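Long-range contacts in oxidase (Sinorhizobium meliloti, PDB 4FFU), which is of uncertain function, being classed as a monoamine oxidase although its MaoC-like family is better known for hydratases: residues A141-E146 and D162-V167; T125-A130 and E146-I151. All coordinates share one frame; numbering follows the deposited sequence. Where two conformers were deposited one is given.

Interactions 1 and 2 lie diagonally across strand 141-151 in one antiparallel sheet, with centres about 13 Å apart. Both use this strand. Its first half pairs with strand 157-168 in interaction 1, and its second half with strand 122-134 in interaction 2. E146 belongs to both. The two contacts also touch directly. V145 O is 2.8 Å from A130 N, a probable hydrogen bond that carries the pairing with strand 122-134 onward. On the same face as V145, D162 OD1 and R147 NH1 form a salt bridge of 3.1 Å. V144 packs on I129 on the other face, and H163 on C148.

Interaction 1. Residues A141-E146 and D162-V167; sequences AGRVVE and DHILIV
Strands 141-146 and 162-167 run antiparallel at 156°, and G142, V144 and E146 form hydrogen-bonded pairs with V167, L165 and H163. Each pair has two backbone bonds. The shortest runs from H163 N to E146 O, 2.7 Å. On the face of these residues, V144 CG2 meets V167 CG2 at 3.6 Å. E146 extends beyond CG and lays its carboxylate against a leucine methyl, with CD 3.7 Å from L165 CD1. R40 offers this carboxylate a long, weak ion pair. H163 has CG anti to the backbone N (chi1 -172°), which sets its ring beside L165 and Y108. L165 CD2 sits over one ring face near the rim, Y108 stacks on the ring, and NE2 bonds S105. A water lies in the ring plane, 2.8 Å from H163 ND1. The two strands form a beta hairpin of the hot-dog fold, the fold of MaoC-like domains. On the opposite face, R143, in one of its two conformers, bends at chi3 (130°). I164 CG1 then covers one face of the guanidinium, near its rim, and R143 NH1 is 3.7 Å from I164 CD1. R143 NE forms a salt bridge with E133. V145 CG1 crosses to D162 CB at 3.7 Å. The D162 carboxylate beyond it pairs with R110. I164 also packs on R112 of the second subunit.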
# COMPACT_ATOMS: atom_id res chain seq x y z
N ALA I 141 -38.28 10.00 3.95
CA ALA I 141 -37.39 8.96 3.45
C ALA I 141 -38.10 7.61 3.44
O ALA I 141 -39.12 7.44 4.10
CB ALA I 141 -36.11 8.87 4.29
N GLY I 142 -37.53 6.67 2.69
CA GLY I 142 -37.97 5.27 2.73
C GLY I 142 -36.76 4.37 2.90
O GLY I 142 -35.64 4.80 2.72
N ARG I 143 -37.01 3.11 3.25
CA ARG I 143 -35.98 2.09 3.41
C ARG I 143 -35.95 1.16 2.19
O ARG I 143 -37.00 0.64 1.78
CB ARG I 143 -36.24 1.29 4.70
CG ARG I 143 -35.25 0.15 4.98
CD ARG I 143 -35.65 -0.66 6.21
NE ARG I 143 -35.65 -2.11 5.96
CZ ARG I 143 -35.05 -3.00 6.73
NH1 ARG I 143 -34.41 -2.61 7.83
NH2 ARG I 143 -35.09 -4.29 6.43
N VAL I 144 -34.77 0.97 1.61
CA VAL I 144 -34.61 0.03 0.49
C VAL I 144 -33.57 -1.02 0.89
O VAL I 144 -32.49 -0.68 1.35
CB VAL I 144 -34.15 0.75 -0.79
CG1 VAL I 144 -33.98 -0.24 -1.94
CG2 VAL I 144 -35.13 1.85 -1.18
N VAL I 145 -33.92 -2.30 0.73
CA VAL I 145 -32.95 -3.37 0.96
C VAL I 145 -32.38 -3.83 -0.39
O VAL I 145 -33.12 -4.26 -1.28
CB VAL I 145 -33.57 -4.57 1.68
CG1 VAL I 145 -32.56 -5.72 1.78
CG2 VAL I 145 -34.10 -4.15 3.05
N GLU I 146 -31.06 -3.73 -0.52
CA GLU I 146 -30.34 -4.31 -1.66
C GLU I 146 -29.64 -5.61 -1.23
O GLU I 146 -28.71 -5.60 -0.41
CB GLU I 146 -29.29 -3.33 -2.18
CG GLU I 146 -29.88 -2.04 -2.73
CD GLU I 146 -28.88 -1.25 -3.55
OE1 GLU I 146 -27.69 -1.18 -3.17
OE2 GLU I 146 -29.30 -0.69 -4.57
N ASP I 162 -27.65 -8.38 3.17
CA ASP I 162 -28.71 -7.44 2.83
C ASP I 162 -28.32 -6.03 3.21
O ASP I 162 -28.19 -5.72 4.41
CB ASP I 162 -30.01 -7.82 3.55
CG ASP I 162 -30.58 -9.15 3.07
OD1 ASP I 162 -30.25 -9.56 1.94
OD2 ASP I 162 -31.33 -9.79 3.85
N HIS I 163 -28.09 -5.17 2.22
CA HIS I 163 -27.66 -3.80 2.47
C HIS I 163 -28.90 -2.92 2.65
O HIS I 163 -29.79 -2.87 1.79
CB HIS I 163 -26.82 -3.31 1.30
CG HIS I 163 -26.16 -1.99 1.52
ND1 HIS I 163 -25.62 -1.25 0.50
CD2 HIS I 163 -25.93 -1.29 2.66
CE1 HIS I 163 -25.08 -0.14 0.99
NE2 HIS I 163 -25.26 -0.14 2.30
N ILE I 164 -28.96 -2.24 3.80
CA ILE I 164 -30.07 -1.38 4.12
C ILE I 164 -29.72 0.07 3.80
O ILE I 164 -28.78 0.65 4.37
CB ILE I 164 -30.48 -1.47 5.61
CG1 ILE I 164 -30.79 -2.91 6.01
CG2 ILE I 164 -31.68 -0.56 5.87
CD1 ILE I 164 -30.74 -3.13 7.51
N LEU I 165 -30.51 0.65 2.91
CA LEU I 165 -30.36 2.03 2.50
C LEU I 165 -31.52 2.87 3.00
O LEU I 165 -32.68 2.43 2.97
CB LEU I 165 -30.34 2.12 0.96
CG LEU I 165 -29.25 1.38 0.22
CD1 LEU I 165 -29.45 1.58 -1.29
CD2 LEU I 165 -27.88 1.92 0.68
N ILE I 166 -31.22 4.08 3.46
CA ILE I 166 -32.27 5.06 3.77
C ILE I 166 -32.25 6.05 2.60
O ILE I 166 -31.25 6.76 2.40
CB ILE I 166 -32.02 5.78 5.11
CG1 ILE I 166 -32.07 4.77 6.27
CG2 ILE I 166 -33.03 6.92 5.34
CD1 ILE I 166 -31.80 5.40 7.62
N VAL I 167 -33.34 6.06 1.83
CA VAL I 167 -33.37 6.78 0.56
C VAL I 167 -34.38 7.93 0.64
O VAL I 167 -35.53 7.73 1.00
CB VAL I 167 -33.72 5.85 -0.63
CG1 VAL I 167 -33.59 6.61 -1.95
CG2 VAL I 167 -32.83 4.61 -0.62
O HOH W 1 -25.89 -2.36 -2.03

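Interaction 2. Residues T125-A130 and E146-I151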
# COMPACT_ATOMS: atom_id res chain seq x y z
N THR I 125 -20.05 -9.12 -8.01
CA THR I 125 -21.16 -8.93 -7.06
C THR I 125 -22.45 -8.69 -7.81
O THR I 125 -22.50 -7.87 -8.72
CB THR I 125 -20.90 -7.78 -6.09
OG1 THR I 125 -19.67 -8.06 -5.38
CG2 THR I 125 -22.05 -7.68 -5.06
N ARG I 126 -23.48 -9.45 -7.43
CA ARG I 126 -24.82 -9.23 -7.98
C ARG I 126 -25.63 -8.44 -6.96
O ARG I 126 -25.64 -8.79 -5.77
CB ARG I 126 -25.52 -10.57 -8.27
CG ARG I 126 -26.88 -10.41 -8.94
CD ARG I 126 -27.35 -11.74 -9.54
NE ARG I 126 -27.47 -12.71 -8.46
CZ ARG I 126 -27.13 -13.99 -8.56
NH1 ARG I 126 -26.65 -14.46 -9.70
NH2 ARG I 126 -27.27 -14.80 -7.51
N VAL I 127 -26.30 -7.38 -7.40
CA VAL I 127 -27.05 -6.55 -6.46
C VAL I 127 -28.50 -6.53 -6.92
O VAL I 127 -28.76 -6.17 -8.06
CB VAL I 127 -26.51 -5.10 -6.39
CG1 VAL I 127 -27.34 -4.30 -5.40
CG2 VAL I 127 -25.05 -5.11 -5.93
N THR I 128 -29.43 -6.95 -6.05
CA THR I 128 -30.84 -7.06 -6.42
C THR I 128 -31.65 -6.18 -5.47
O THR I 128 -31.45 -6.25 -4.25
CB THR I 128 -31.36 -8.52 -6.30
OG1 THR I 128 -30.55 -9.39 -7.11
CG2 THR I 128 -32.85 -8.64 -6.78
N ILE I 129 -32.55 -5.35 -6.00
CA ILE I 129 -33.44 -4.58 -5.14
C ILE I 129 -34.46 -5.55 -4.57
O ILE I 129 -35.22 -6.19 -5.32
CB ILE I 129 -34.14 -3.39 -5.86
CG1 ILE I 129 -33.13 -2.48 -6.60
CG2 ILE I 129 -35.00 -2.59 -4.89
CD1 ILE I 129 -32.00 -1.94 -5.76
N ALA I 130 -34.46 -5.71 -3.25
CA ALA I 130 -35.23 -6.78 -2.63
C ALA I 130 -36.51 -6.31 -1.99
O ALA I 130 -37.53 -7.00 -2.11
CB ALA I 130 -34.40 -7.52 -1.59
N GLU I 146 -31.06 -3.73 -0.52
CA GLU I 146 -30.34 -4.31 -1.66
C GLU I 146 -29.64 -5.61 -1.23
O GLU I 146 -28.71 -5.60 -0.41
CB GLU I 146 -29.29 -3.33 -2.18
CG GLU I 146 -29.88 -2.04 -2.73
CD GLU I 146 -28.88 -1.25 -3.55
OE1 GLU I 146 -27.69 -1.18 -3.17
OE2 GLU I 146 -29.30 -0.69 -4.57
N ARG I 147 -30.07 -6.73 -1.81
CA ARG I 147 -29.45 -8.01 -1.55
C ARG I 147 -28.15 -8.06 -2.34
O ARG I 147 -28.17 -7.87 -3.57
CB ARG I 147 -30.37 -9.14 -1.99
CG ARG I 147 -29.74 -10.51 -1.86
CD ARG I 147 -30.36 -11.27 -0.70
NE ARG I 147 -29.86 -12.65 -0.58
CZ ARG I 147 -29.22 -13.12 0.50
NH1 ARG I 147 -29.00 -12.32 1.55
NH2 ARG I 147 -28.82 -14.39 0.53
N CYS I 148 -27.02 -8.30 -1.66
CA CYS I 148 -25.73 -8.38 -2.33
C CYS I 148 -25.26 -9.82 -2.29
O CYS I 148 -25.22 -10.42 -1.23
CB CYS I 148 -24.70 -7.47 -1.65
SG CYS I 148 -25.16 -5.71 -1.73
N GLU I 149 -24.91 -10.36 -3.45
CA GLU I 149 -24.37 -11.70 -3.53
C GLU I 149 -23.07 -11.66 -4.27
O GLU I 149 -23.04 -11.29 -5.46
CB GLU I 149 -25.33 -12.62 -4.28
CG GLU I 149 -26.66 -12.82 -3.58
CD GLU I 149 -27.61 -13.57 -4.47
OE1 GLU I 149 -28.20 -12.94 -5.36
OE2 GLU I 149 -27.76 -14.80 -4.29
N VAL I 150 -22.00 -12.06 -3.58
CA VAL I 150 -20.67 -12.16 -4.17
C VAL I 150 -20.51 -13.59 -4.70
O VAL I 150 -20.71 -14.56 -3.97
CB VAL I 150 -19.56 -11.87 -3.12
CG1 VAL I 150 -18.22 -11.84 -3.81
CG2 VAL I 150 -19.85 -10.55 -2.40
N ILE I 151 -20.16 -13.69 -5.98
CA ILE I 151 -20.10 -14.99 -6.65
C ILE I 151 -18.72 -15.22 -7.22
O ILE I 151 -18.06 -14.29 -7.67
CB ILE I 151 -21.18 -15.15 -7.77
CG1 ILE I 151 -21.10 -14.02 -8.81
CG2 ILE I 151 -22.57 -15.24 -7.16
CD1 ILE I 151 -21.96 -14.25 -10.05
O HOH W 2 -28.51 -10.24 -5.51
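E149 OE1 is gripped by two nitrogens of R126, with NE at 3.2 Å and NH2 at 3.0 Å. This is a side-on salt bridge. OE1 lies at the guanidinium edge, in its plane. Both nitrogens come from the same face of the carboxylate, some 50° out of its plane, and the two planes are 62° apart. A weak bond also joins NH2 to OE2. R126 reaches this place by a bend at chi3 (61°), which folds the guanidinium alongside the E149 carboxylate. A water bonded to E149 OE1 at 2.7 Å also bonds T128 OG1 and R147 O. In the backbone, the shortest bond is R126 N to E149 O, 2.7 Å. On the other face, I129 runs alongside E146, and its methyl CD1 is 3.2 Å from E146 OE2. V127 CG1 crosses the same carboxylate, 3.9 Å from E146 OE1. The hairpin of strands 122-134 and 141-151 lies within the hot-dog sheet. Strand 39-46 borders it beside R126 and V127, and strand 157-168 beside R147 and V150. T125 OG1 bonds G91 O of helix 84-93, on the face of T125 and V127, where T95 beyond the helix touches both.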